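Local coordinates for protein cytosolic phospholipase A2 delta (Homo sapiens, PDB 5IZ5) that hydrolyses glycerophospholipids at the sn-2 position in a calcium-dependent reaction, preferring linoleic acid there and releasing a free fatty acid and a lysophospholipid, at residues P464-L469 and A529-I534; L569-T574 and G765-Y770; Q604-F609 and L647-A652. The protein carries 3 engineered substitutions. All blocks are in the same frame, centred on the assembly; numbering follows the deposited sequence.

Contact 1 of 3, residues P464-L469 and A529-I534; sequences PLYLSL and AIWSNI
Tyr466 and Trp531 carry this contact through their aromatic surfaces. The phenol ring and the six-membered ring of the indole form an offset stack, with centroids 4.2 Å apart and planes only 8° from parallel. The displacement slides CD1 of Tyr466 over the rim of the indole, where it comes within 3.3 Å of Trp531 CZ3, while Trp531 CH2 lies over one face of the tyrosine. A CH-pi contact continues the overlap toward the strand: Tyr466 CB stands over the face of the same six-membered ring, 3.7 Å from its centroid. Trp531 reaches this position because CG stands anti to its own carbonyl carbon (chi1 -62°), which carries the indole from the last turn of helix 524-531 across to the strand. A flat ring suits both places, since two broad surfaces can lie nearly parallel and overlap widely.

The strand, 463-471, belongs to the mixed sheet of the catalytic alpha/beta domain, and the helix lies against it close to the active site. The indole side chain is about 6 Å from the side chain of the nucleophile Ser365. Helix 367-375 also packs on both aromatic side chains, and Phe487 meets Trp531 edge-to-face.

Apolar packing beyond the stack is slight. Ser468, small enough to let the helix end approach, places CB near the indole plane at its edge, and meets Ile530 CG2 at 4.4 Å.

Polar links are indirect or lead elsewhere. A water sits 2.8 Å from Leu467 O and 2.7 Å from Trp531 O, between the strand backbone and the end of the helix. The hydroxyl of Tyr466, beyond the stacked part of its ring, is hydrogen-bonded to Gln452 OE1.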
ATOM      1  N   PRO B 464      -1.734 -15.846  -6.260  1.00 37.77           N
ATOM      2  CA  PRO B 464      -1.513 -15.420  -4.882  1.00 37.69           C
ATOM      3  C   PRO B 464      -1.707 -13.916  -4.699  1.00 37.67           C
ATOM      4  O   PRO B 464      -1.212 -13.119  -5.500  1.00 38.97           O
ATOM      5  CB  PRO B 464      -0.063 -15.810  -4.633  1.00 37.75           C
ATOM      6  CG  PRO B 464       0.585 -15.661  -5.959  1.00 37.10           C
ATOM      7  CD  PRO B 464      -0.467 -15.935  -7.003  1.00 38.22           C
ATOM      8  N   LEU B 465      -2.427 -13.540  -3.647  1.00 37.69           N
ATOM      9  CA  LEU B 465      -2.729 -12.143  -3.351  1.00 36.19           C
ATOM     10  C   LEU B 465      -2.289 -11.811  -1.922  1.00 37.90           C
ATOM     11  O   LEU B 465      -2.793 -12.387  -0.953  1.00 37.83           O
ATOM     12  CB  LEU B 465      -4.224 -11.887  -3.530  1.00 36.88           C
ATOM     13  CG  LEU B 465      -4.723 -12.072  -4.975  1.00 36.79           C
ATOM     14  CD1 LEU B 465      -6.217 -12.352  -5.029  1.00 36.69           C
ATOM     15  CD2 LEU B 465      -4.375 -10.862  -5.830  1.00 36.01           C
ATOM     16  N   TYR B 466      -1.336 -10.894  -1.798  1.00 36.77           N
ATOM     17  CA  TYR B 466      -0.787 -10.511  -0.507  1.00 35.73           C
ATOM     18  C   TYR B 466      -1.273  -9.096  -0.192  1.00 37.43           C
ATOM     19  O   TYR B 466      -1.236  -8.217  -1.067  1.00 37.73           O
ATOM     20  CB  TYR B 466       0.742 -10.522  -0.538  1.00 35.74           C
ATOM     21  CG  TYR B 466       1.418 -11.751  -1.145  1.00 35.44           C
ATOM     22  CD1 TYR B 466       2.031 -12.705  -0.336  1.00 35.21           C
ATOM     23  CD2 TYR B 466       1.496 -11.924  -2.526  1.00 36.13           C
ATOM     24  CE1 TYR B 466       2.680 -13.810  -0.874  1.00 36.78           C
ATOM     25  CE2 TYR B 466       2.140 -13.033  -3.077  1.00 36.84           C
ATOM     26  CZ  TYR B 466       2.733 -13.970  -2.247  1.00 36.50           C
ATOM     27  OH  TYR B 466       3.388 -15.070  -2.772  1.00 35.55           O
ATOM     28  N   LEU B 467      -1.719  -8.863   1.046  1.00 37.95           N
ATOM     29  CA  LEU B 467      -2.309  -7.557   1.405  1.00 40.28           C
ATOM     30  C   LEU B 467      -1.518  -6.773   2.450  1.00 38.11           C
ATOM     31  O   LEU B 467      -0.880  -7.345   3.343  1.00 35.91           O
ATOM     32  CB  LEU B 467      -3.748  -7.715   1.909  1.00 43.45           C
ATOM     33  CG  LEU B 467      -4.982  -7.370   1.063  1.00 46.20           C
ATOM     34  CD1 LEU B 467      -4.708  -7.046  -0.393  1.00 49.22           C
ATOM     35  CD2 LEU B 467      -5.995  -8.497   1.175  1.00 47.86           C
ATOM     36  N   SER B 468      -1.576  -5.450   2.307  1.00 38.06           N
ATOM     37  CA  SER B 468      -1.090  -4.518   3.307  1.00 39.04           C
ATOM     38  C   SER B 468      -1.962  -3.270   3.333  1.00 38.92           C
ATOM     39  O   SER B 468      -2.721  -3.020   2.410  1.00 40.37           O
ATOM     40  CB  SER B 468       0.336  -4.113   2.968  1.00 40.17           C
ATOM     41  OG  SER B 468       0.330  -3.299   1.814  1.00 41.73           O
ATOM     42  N   LEU B 469      -1.830  -2.474   4.386  1.00 39.93           N
ATOM     43  CA  LEU B 469      -2.557  -1.208   4.528  1.00 40.47           C
ATOM     44  C   LEU B 469      -1.607  -0.037   4.396  1.00 38.90           C
ATOM     45  O   LEU B 469      -0.549  -0.047   5.019  1.00 38.53           O
ATOM     46  CB  LEU B 469      -3.223  -1.134   5.911  1.00 42.71           C
ATOM     47  CG  LEU B 469      -4.465  -2.017   6.154  1.00 44.47           C
ATOM     48  CD1 LEU B 469      -4.904  -1.993   7.613  1.00 46.12           C
ATOM     49  CD2 LEU B 469      -5.614  -1.593   5.249  1.00 43.97           C
ATOM     50  N   ALA B 529       8.557  -8.801   5.077  1.00 36.13           N
ATOM     51  CA  ALA B 529       8.731  -7.939   6.245  1.00 35.55           C
ATOM     52  C   ALA B 529       7.616  -6.904   6.375  1.00 36.24           C
ATOM     53  O   ALA B 529       7.158  -6.665   7.484  1.00 35.97           O
ATOM     54  CB  ALA B 529      10.079  -7.250   6.201  1.00 34.84           C
ATOM     55  N   ILE B 530       7.209  -6.293   5.253  1.00 37.87           N
ATOM     56  CA  ILE B 530       6.085  -5.340   5.188  1.00 38.66           C
ATOM     57  C   ILE B 530       4.797  -6.044   5.561  1.00 37.81           C
ATOM     58  O   ILE B 530       4.023  -5.553   6.381  1.00 37.69           O
ATOM     59  CB  ILE B 530       5.838  -4.795   3.751  1.00 39.85           C
ATOM     60  CG1 ILE B 530       7.092  -4.180   3.120  1.00 41.97           C
ATOM     61  CG2 ILE B 530       4.645  -3.833   3.698  1.00 38.03           C
ATOM     62  CD1 ILE B 530       7.708  -3.036   3.868  1.00 44.63           C
ATOM     63  N   TRP B 531       4.555  -7.184   4.924  1.00 36.37           N
ATOM     64  CA  TRP B 531       3.320  -7.941   5.130  1.00 36.11           C
ATOM     65  C   TRP B 531       3.151  -8.392   6.580  1.00 35.05           C
ATOM     66  O   TRP B 531       2.030  -8.473   7.076  1.00 35.55           O
ATOM     67  CB  TRP B 531       3.276  -9.155   4.195  1.00 36.43           C
ATOM     68  CG  TRP B 531       3.277  -8.781   2.736  1.00 36.43           C
ATOM     69  CD1 TRP B 531       2.734  -7.660   2.173  1.00 37.03           C
ATOM     70  CD2 TRP B 531       3.821  -9.543   1.660  1.00 36.88           C
ATOM     71  NE1 TRP B 531       2.913  -7.671   0.819  1.00 36.63           N
ATOM     72  CE2 TRP B 531       3.579  -8.818   0.474  1.00 36.94           C
ATOM     73  CE3 TRP B 531       4.501 -10.768   1.583  1.00 36.19           C
ATOM     74  CZ2 TRP B 531       3.984  -9.278  -0.776  1.00 36.21           C
ATOM     75  CZ3 TRP B 531       4.913 -11.218   0.340  1.00 36.28           C
ATOM     76  CH2 TRP B 531       4.648 -10.477  -0.821  1.00 35.61           C
ATOM     77  N   SER B 532       4.264  -8.698   7.235  1.00 34.96           N
ATOM     78  CA  SER B 532       4.258  -9.167   8.610  1.00 35.39           C
ATOM     79  C   SER B 532       4.938  -8.180   9.568  1.00 35.98           C
ATOM     80  O   SER B 532       5.506  -8.609  10.582  1.00 33.91           O
ATOM     81  CB  SER B 532       4.926 -10.547   8.692  1.00 35.40           C
ATOM     82  OG  SER B 532       6.299 -10.497   8.339  1.00 36.59           O
ATOM     83  N   ASN B 533       4.891  -6.876   9.256  1.00 35.49           N
ATOM     84  CA  ASN B 533       5.584  -5.879  10.105  1.00 38.34           C
ATOM     85  C   ASN B 533       4.950  -5.572  11.471  1.00 39.31           C
ATOM     86  O   ASN B 533       5.431  -4.708  12.203  1.00 37.06           O
ATOM     87  CB  ASN B 533       5.969  -4.585   9.347  1.00 37.47           C
ATOM     88  CG  ASN B 533       4.793  -3.686   8.997  1.00 39.36           C
ATOM     89  OD1 ASN B 533       3.673  -3.854   9.471  1.00 39.40           O
ATOM     90  ND2 ASN B 533       5.065  -2.695   8.143  1.00 41.88           N
ATOM     91  N   ILE B 534       3.900  -6.306  11.837  1.00 40.77           N
ATOM     92  CA  ILE B 534       3.475  -6.345  13.238  1.00 41.75           C
ATOM     93  C   ILE B 534       4.688  -6.722  14.104  1.00 42.64           C
ATOM     94  O   ILE B 534       4.830  -6.261  15.233  1.00 39.20           O
ATOM     95  CB  ILE B 534       2.297  -7.328  13.480  1.00 42.58           C
ATOM     96  CG1 ILE B 534       1.702  -7.132  14.878  1.00 44.47           C
ATOM     97  CG2 ILE B 534       2.737  -8.778  13.303  1.00 42.70           C
ATOM     98  CD1 ILE B 534       0.829  -5.900  14.994  1.00 46.10           C
TER
HETATM   99  O   HOH W   1      -0.428  -7.900   6.087  1.00 35.89           O

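Contact 2 of 3, residues L569-T574 and G765-Y770; sequences LTTSGT and GATCPY
Ala766 presses its methyl group against the backbone of Thr570 and Thr571, and this is the tight part of an otherwise thin surface contact. CB of Ala766 lies 3.3 Å from Thr571 N and 3.5 Å from Thr570 C, so the methyl rests on the peptide link between the two threonines. Thr571 CG2 closes on the same Ala766 CB at 3.5 Å, tighter than usual for two methyl carbons. An alanine suits the place: its short side chain lets the two backbones approach to 4.6 Å between Thr570 CA and Ala766 CA. Beside the methyl, Ala766 CA points a C-H at Leu569 O over 3.4 Å, with a bent angle of 127° at the hydrogen.

Two turns meet here, both in loops of the catalytic domain far from its active site. Residues Thr570 to Gly573 form a type I turn, and with Gly573 N bonded to Thr570 O, and Thr570 N to Thr574 O, the pattern is that of a type I turn with a G1 beta bulge. Gly573 has positive phi, which favours glycine. The facing turn, Gly765 to Cys768, is type II.

On the loose side, Thr571 CG2 and Thr767 CG2 just meet at 4.0 Å, where both residues are exposed. Thr571 CG2 stands anti to its carbonyl carbon, which sets this methyl against those of Ala766 and Thr767. Leu569 and Thr570 point their side chains away from the other turn. Thr570 OG1 serves its own loop, pairing with Thr574 OG1 at 2.7 Å. Further along, the 765-770 loop runs inward: Tyr770, whose ring carries Pro769 CG over the centre of one face, bonds through OH to Asp781 O of helix 779-794.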
ATOM      1  N   LEU B 569      -2.698 -16.222  28.164  1.00 64.85           N
ATOM      2  CA  LEU B 569      -1.731 -15.612  29.074  1.00 62.34           C
ATOM      3  C   LEU B 569      -0.685 -16.621  29.540  1.00 58.87           C
ATOM      4  O   LEU B 569      -0.873 -17.829  29.420  1.00 57.31           O
ATOM      5  CB  LEU B 569      -2.449 -14.997  30.283  1.00 63.57           C
ATOM      6  CG  LEU B 569      -3.422 -13.853  29.967  1.00 65.11           C
ATOM      7  CD1 LEU B 569      -4.373 -13.600  31.128  1.00 65.84           C
ATOM      8  CD2 LEU B 569      -2.668 -12.582  29.604  1.00 64.89           C
ATOM      9  N   THR B 570       0.422 -16.108  30.068  1.00 59.51           N
ATOM     10  CA  THR B 570       1.539 -16.940  30.519  1.00 59.43           C
ATOM     11  C   THR B 570       1.240 -17.569  31.882  1.00 60.70           C
ATOM     12  O   THR B 570       0.199 -17.301  32.489  1.00 55.58           O
ATOM     13  CB  THR B 570       2.834 -16.106  30.640  1.00 60.77           C
ATOM     14  OG1 THR B 570       2.655 -15.068  31.613  1.00 57.80           O
ATOM     15  CG2 THR B 570       3.212 -15.479  29.290  1.00 60.71           C
ATOM     16  N   THR B 571       2.168 -18.389  32.370  1.00 63.78           N
ATOM     17  CA  THR B 571       2.053 -18.973  33.707  1.00 65.02           C
ATOM     18  C   THR B 571       2.044 -17.891  34.787  1.00 65.47           C
ATOM     19  O   THR B 571       1.497 -18.105  35.867  1.00 68.30           O
ATOM     20  CB  THR B 571       3.192 -19.967  34.011  1.00 66.53           C
ATOM     21  OG1 THR B 571       4.457 -19.303  33.929  1.00 69.68           O
ATOM     22  CG2 THR B 571       3.170 -21.133  33.039  1.00 67.64           C
ATOM     23  N   SER B 572       2.641 -16.736  34.481  1.00 64.63           N
ATOM     24  CA  SER B 572       2.664 -15.582  35.389  1.00 64.35           C
ATOM     25  C   SER B 572       1.397 -14.724  35.329  1.00 63.93           C
ATOM     26  O   SER B 572       1.276 -13.747  36.073  1.00 64.18           O
ATOM     27  CB  SER B 572       3.871 -14.689  35.069  1.00 63.86           C
ATOM     28  OG  SER B 572       5.045 -15.462  34.897  1.00 64.98           O
ATOM     29  N   GLY B 573       0.470 -15.072  34.439  1.00 64.13           N
ATOM     30  CA  GLY B 573      -0.743 -14.289  34.239  1.00 64.92           C
ATOM     31  C   GLY B 573      -0.527 -13.051  33.388  1.00 67.40           C
ATOM     32  O   GLY B 573      -1.380 -12.164  33.369  1.00 68.10           O
ATOM     33  N   THR B 574       0.603 -12.996  32.676  1.00 68.84           N
ATOM     34  CA  THR B 574       0.949 -11.858  31.818  1.00 68.93           C
ATOM     35  C   THR B 574       0.791 -12.217  30.339  1.00 67.63           C
ATOM     36  O   THR B 574       0.631 -13.390  29.992  1.00 65.36           O
ATOM     37  CB  THR B 574       2.399 -11.386  32.065  1.00 70.37           C
ATOM     38  OG1 THR B 574       3.298 -12.500  31.980  1.00 70.42           O
ATOM     39  CG2 THR B 574       2.527 -10.742  33.435  1.00 70.27           C
ATOM     40  N   GLY B 765      -3.668 -23.282  27.096  1.00 69.81           N
ATOM     41  CA  GLY B 765      -3.057 -22.946  28.384  1.00 72.05           C
ATOM     42  C   GLY B 765      -1.882 -21.995  28.253  1.00 74.64           C
ATOM     43  O   GLY B 765      -1.557 -21.530  27.153  1.00 74.97           O
ATOM     44  N   ALA B 766      -1.254 -21.695  29.389  1.00 72.84           N
ATOM     45  CA  ALA B 766       0.091 -21.141  29.387  1.00 72.18           C
ATOM     46  C   ALA B 766       0.990 -22.218  28.802  1.00 70.97           C
ATOM     47  O   ALA B 766       0.586 -23.378  28.691  1.00 73.58           O
ATOM     48  CB  ALA B 766       0.533 -20.782  30.792  1.00 73.89           C
ATOM     49  N   THR B 767       2.199 -21.831  28.413  1.00 69.52           N
ATOM     50  CA  THR B 767       3.123 -22.721  27.693  1.00 67.73           C
ATOM     51  C   THR B 767       2.601 -23.171  26.313  1.00 62.32           C
ATOM     52  O   THR B 767       3.172 -24.079  25.704  1.00 58.65           O
ATOM     53  CB  THR B 767       3.518 -23.970  28.523  1.00 68.63           C
ATOM     54  OG1 THR B 767       2.426 -24.903  28.565  1.00 69.18           O
ATOM     55  CG2 THR B 767       3.932 -23.581  29.940  1.00 69.72           C
ATOM     56  N   CYS B 768       1.527 -22.544  25.830  1.00 60.35           N
ATOM     57  CA  CYS B 768       1.091 -22.711  24.446  1.00 59.63           C
ATOM     58  C   CYS B 768       2.257 -22.327  23.544  1.00 57.38           C
ATOM     59  O   CYS B 768       2.681 -21.170  23.551  1.00 58.82           O
ATOM     60  CB  CYS B 768      -0.107 -21.807  24.144  1.00 60.09           C
ATOM     61  SG  CYS B 768      -0.595 -21.733  22.401  1.00 60.91           S
ATOM     62  N   PRO B 769       2.789 -23.289  22.771  1.00 54.98           N
ATOM     63  CA  PRO B 769       3.951 -23.012  21.935  1.00 55.33           C
ATOM     64  C   PRO B 769       3.632 -22.309  20.603  1.00 52.74           C
ATOM     65  O   PRO B 769       4.542 -22.097  19.797  1.00 53.85           O
ATOM     66  CB  PRO B 769       4.502 -24.408  21.668  1.00 55.42           C
ATOM     67  CG  PRO B 769       3.278 -25.251  21.594  1.00 55.31           C
ATOM     68  CD  PRO B 769       2.297 -24.662  22.571  1.00 55.28           C
ATOM     69  N   TYR B 770       2.373 -21.939  20.377  1.00 50.04           N
ATOM     70  CA  TYR B 770       1.954 -21.357  19.102  1.00 48.56           C
ATOM     71  C   TYR B 770       1.630 -19.872  19.229  1.00 47.36           C
ATOM     72  O   TYR B 770       0.886 -19.320  18.428  1.00 45.54           O
ATOM     73  CB  TYR B 770       0.743 -22.119  18.580  1.00 47.82           C
ATOM     74  CG  TYR B 770       0.959 -23.615  18.520  1.00 48.38           C
ATOM     75  CD1 TYR B 770       1.989 -24.154  17.760  1.00 48.95           C
ATOM     76  CD2 TYR B 770       0.132 -24.494  19.220  1.00 48.56           C
ATOM     77  CE1 TYR B 770       2.192 -25.523  17.693  1.00 48.41           C
ATOM     78  CE2 TYR B 770       0.323 -25.867  19.158  1.00 48.18           C
ATOM     79  CZ  TYR B 770       1.355 -26.377  18.396  1.00 48.37           C
ATOM     80  OH  TYR B 770       1.547 -27.735  18.330  1.00 45.93           O
TER

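Contact 3 of 3, residues Q604-F609 and L647-A652; sequences QRSPNF and LCLVDA
Gln604 and Leu649 share a water that three groups of the two segments hold. It donates to Gln604 O at 2.6 Å and accepts from Leu649 N at 2.9 Å, while Ser606 OG lies at a longer 3.3 Å, so it joins two backbones that do not bond directly there. Further along, Leu647 N donates directly to Ser606 O over 2.7 Å, a bond nearly straight at the hydrogen (162°).

Strand 649-650 runs antiparallel to strand 463-471 in the mixed sheet of the catalytic domain. It delivers Asp651, by similarity the proton acceptor, whose OD2 is hydrogen-bonded to Ser365 OG, consistent with the Ser-Asp dyad of the cPLA2 and patatin families. The 604-609 loop lies along the chain leading into this strand.

Leu647 spreads its two methyls between two neighbours. CD2 rests 3.5 Å from both CG and OD1 of Asn608, the two side chains crossing at about a right angle, and Leu647 CD1 reaches Phe609 CE2 at 4.4 Å. Asn608 holds CG anti to its backbone N (chi1 -179°), laying the amide across Leu647 CD2, and it suits its place because the amide can both give and take: ND2 bonds Glu644 O and OD1 takes Leu610 N. With an alanine here, those two backbone groups would probably lose their side-chain mates, and Leu647 CD2 the amide it packs on.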
ATOM      1  N   GLN B 604       8.343   0.794   6.546  1.00 58.03           N
ATOM      2  CA  GLN B 604       9.057   1.150   5.319  1.00 58.95           C
ATOM      3  C   GLN B 604       8.551   2.500   4.795  1.00 55.41           C
ATOM      4  O   GLN B 604       7.373   2.837   4.940  1.00 53.54           O
ATOM      5  CB  GLN B 604       8.894   0.038   4.263  1.00 63.01           C
ATOM      6  CG  GLN B 604       9.819   0.125   3.073  1.00 65.26           C
ATOM      7  CD  GLN B 604      11.231  -0.241   3.448  1.00 69.47           C
ATOM      8  OE1 GLN B 604      11.959   0.580   4.006  1.00 78.86           O
ATOM      9  NE2 GLN B 604      11.628  -1.479   3.160  1.00 69.41           N
ATOM     10  N   ARG B 605       9.450   3.295   4.231  1.00 55.55           N
ATOM     11  CA  ARG B 605       9.056   4.558   3.608  1.00 58.55           C
ATOM     12  C   ARG B 605       9.097   4.469   2.080  1.00 53.23           C
ATOM     13  O   ARG B 605       9.912   5.099   1.405  1.00 57.29           O
ATOM     14  CB  ARG B 605       9.905   5.708   4.154  1.00 64.02           C
ATOM     15  CG  ARG B 605       9.484   6.069   5.567  1.00 69.46           C
ATOM     16  CD  ARG B 605      10.405   7.079   6.216  1.00 73.64           C
ATOM     17  NE  ARG B 605       9.887   7.527   7.509  1.00 77.70           N
ATOM     18  CZ  ARG B 605      10.373   8.558   8.199  1.00 80.42           C
ATOM     19  NH1 ARG B 605      11.402   9.259   7.732  1.00 81.25           N
ATOM     20  NH2 ARG B 605       9.830   8.890   9.367  1.00 81.09           N
ATOM     21  N   SER B 606       8.160   3.701   1.549  1.00 47.33           N
ATOM     22  CA  SER B 606       8.170   3.355   0.137  1.00 44.51           C
ATOM     23  C   SER B 606       7.783   4.541  -0.729  1.00 41.10           C
ATOM     24  O   SER B 606       6.820   5.236  -0.425  1.00 38.60           O
ATOM     25  CB  SER B 606       7.216   2.204  -0.131  1.00 44.20           C
ATOM     26  OG  SER B 606       7.674   1.033   0.520  1.00 46.74           O
ATOM     27  N   PRO B 607       8.543   4.783  -1.806  1.00 38.24           N
ATOM     28  CA  PRO B 607       8.131   5.808  -2.754  1.00 37.40           C
ATOM     29  C   PRO B 607       6.732   5.536  -3.286  1.00 36.29           C
ATOM     30  O   PRO B 607       6.398   4.387  -3.575  1.00 36.92           O
ATOM     31  CB  PRO B 607       9.170   5.681  -3.874  1.00 37.65           C
ATOM     32  CG  PRO B 607      10.385   5.156  -3.189  1.00 36.82           C
ATOM     33  CD  PRO B 607       9.849   4.199  -2.161  1.00 37.65           C
ATOM     34  N   ASN B 608       5.927   6.584  -3.387  1.00 35.08           N
ATOM     35  CA  ASN B 608       4.551   6.451  -3.818  1.00 35.96           C
ATOM     36  C   ASN B 608       4.429   6.474  -5.341  1.00 35.30           C
ATOM     37  O   ASN B 608       4.629   7.512  -5.966  1.00 36.39           O
ATOM     38  CB  ASN B 608       3.723   7.583  -3.220  1.00 35.93           C
ATOM     39  CG  ASN B 608       2.261   7.500  -3.602  1.00 34.84           C
ATOM     40  OD1 ASN B 608       1.792   6.482  -4.124  1.00 35.36           O
ATOM     41  ND2 ASN B 608       1.521   8.550  -3.305  1.00 34.90           N
ATOM     42  N   PHE B 609       4.073   5.335  -5.930  1.00 35.06           N
ATOM     43  CA  PHE B 609       3.887   5.255  -7.382  1.00 34.21           C
ATOM     44  C   PHE B 609       2.735   6.122  -7.912  1.00 34.38           C
ATOM     45  O   PHE B 609       2.653   6.376  -9.107  1.00 31.89           O
ATOM     46  CB  PHE B 609       3.772   3.792  -7.869  1.00 36.60           C
ATOM     47  CG  PHE B 609       2.718   2.971  -7.171  1.00 36.63           C
ATOM     48  CD1 PHE B 609       1.404   2.973  -7.612  1.00 38.76           C
ATOM     49  CD2 PHE B 609       3.057   2.152  -6.103  1.00 39.28           C
ATOM     50  CE1 PHE B 609       0.442   2.195  -6.977  1.00 37.73           C
ATOM     51  CE2 PHE B 609       2.097   1.384  -5.463  1.00 40.08           C
ATOM     52  CZ  PHE B 609       0.793   1.406  -5.902  1.00 37.39           C
ATOM     53  N   LEU B 647       4.710   6.344   0.865  1.00 38.41           N
ATOM     54  CA  LEU B 647       3.683   5.529   1.494  1.00 38.85           C
ATOM     55  C   LEU B 647       4.182   5.074   2.851  1.00 38.70           C
ATOM     56  O   LEU B 647       5.380   5.123   3.125  1.00 40.20           O
ATOM     57  CB  LEU B 647       3.405   4.293   0.642  1.00 38.11           C
ATOM     58  CG  LEU B 647       2.991   4.568  -0.799  1.00 38.46           C
ATOM     59  CD1 LEU B 647       2.854   3.245  -1.543  1.00 39.68           C
ATOM     60  CD2 LEU B 647       1.697   5.360  -0.843  1.00 37.86           C
ATOM     61  N   CYS B 648       3.255   4.656   3.705  1.00 37.54           N
ATOM     62  CA  CYS B 648       3.602   4.020   4.965  1.00 38.24           C
ATOM     63  C   CYS B 648       2.795   2.733   5.078  1.00 37.79           C
ATOM     64  O   CYS B 648       1.641   2.744   5.512  1.00 37.87           O
ATOM     65  CB  CYS B 648       3.340   4.943   6.158  1.00 39.73           C
ATOM     66  SG  CYS B 648       3.865   4.214   7.729  1.00 42.68           S
ATOM     67  N   LEU B 649       3.424   1.623   4.704  1.00 38.02           N
ATOM     68  CA  LEU B 649       2.732   0.354   4.559  1.00 38.04           C
ATOM     69  C   LEU B 649       2.846  -0.497   5.817  1.00 38.59           C
ATOM     70  O   LEU B 649       3.935  -0.706   6.363  1.00 37.64           O
ATOM     71  CB  LEU B 649       3.264  -0.413   3.345  1.00 39.96           C
ATOM     72  CG  LEU B 649       2.972   0.255   1.996  1.00 39.95           C
ATOM     73  CD1 LEU B 649       3.656  -0.502   0.876  1.00 41.85           C
ATOM     74  CD2 LEU B 649       1.484   0.334   1.717  1.00 39.06           C
ATOM     75  N   VAL B 650       1.698  -0.994   6.254  1.00 37.29           N
ATOM     76  CA  VAL B 650       1.558  -1.648   7.526  1.00 38.81           C
ATOM     77  C   VAL B 650       0.911  -3.030   7.352  1.00 38.42           C
ATOM     78  O   VAL B 650       0.171  -3.262   6.408  1.00 37.75           O
ATOM     79  CB  VAL B 650       0.790  -0.677   8.459  1.00 40.92           C
ATOM     80  CG1 VAL B 650      -0.344  -1.341   9.200  1.00 41.07           C
ATOM     81  CG2 VAL B 650       1.767  -0.008   9.405  1.00 42.86           C
ATOM     82  N   ASP B 651       1.268  -3.954   8.239  1.00 38.89           N
ATOM     83  CA  ASP B 651       0.633  -5.276   8.357  1.00 38.84           C
ATOM     84  C   ASP B 651      -0.866  -5.103   8.620  1.00 40.49           C
ATOM     85  O   ASP B 651      -1.233  -4.291   9.456  1.00 39.37           O
ATOM     86  CB  ASP B 651       1.341  -6.001   9.514  1.00 37.94           C
ATOM     87  CG  ASP B 651       0.867  -7.420   9.729  1.00 37.16           C
ATOM     88  OD1 ASP B 651      -0.294  -7.731   9.405  1.00 35.99           O
ATOM     89  OD2 ASP B 651       1.673  -8.220  10.259  1.00 34.95           O
ATOM     90  N   ALA B 652      -1.726  -5.836   7.902  1.00 42.29           N
ATOM     91  CA  ALA B 652      -3.190  -5.783   8.139  1.00 44.17           C
ATOM     92  C   ALA B 652      -3.576  -6.097   9.588  1.00 45.38           C
ATOM     93  O   ALA B 652      -4.585  -5.602  10.093  1.00 47.57           O
ATOM     94  CB  ALA B 652      -3.922  -6.734   7.203  1.00 44.19           C
TER
HETATM   95  O   HOH W   2       5.986   1.291   3.299  1.00 46.00           O

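How the contacts relate
Contacts 1 and 3 are buried near the middle of the chain, their centres 10 Å apart, whereas contact 2 is a surface meeting of loops 27 Å and 34 Å away, centre to centre. The two buried contacts hold neighbouring strands of one sheet, and they touch: Leu469 O and Val650 N pair across the strands, and Asn533 OD1 accepts from the backbone N of Asp651, the proton acceptor by similarity. Their chemistry differs. Contact 1 joins helix to strand through aromatic faces, contact 3 joins loop to strand through backbone and water bonds around a leucine, and contact 2 sets an alanine methyl on a turn's backbone, with threonine methyls at its rim. Along the chain, contact 3 is nested within the loop that contact 2 closes.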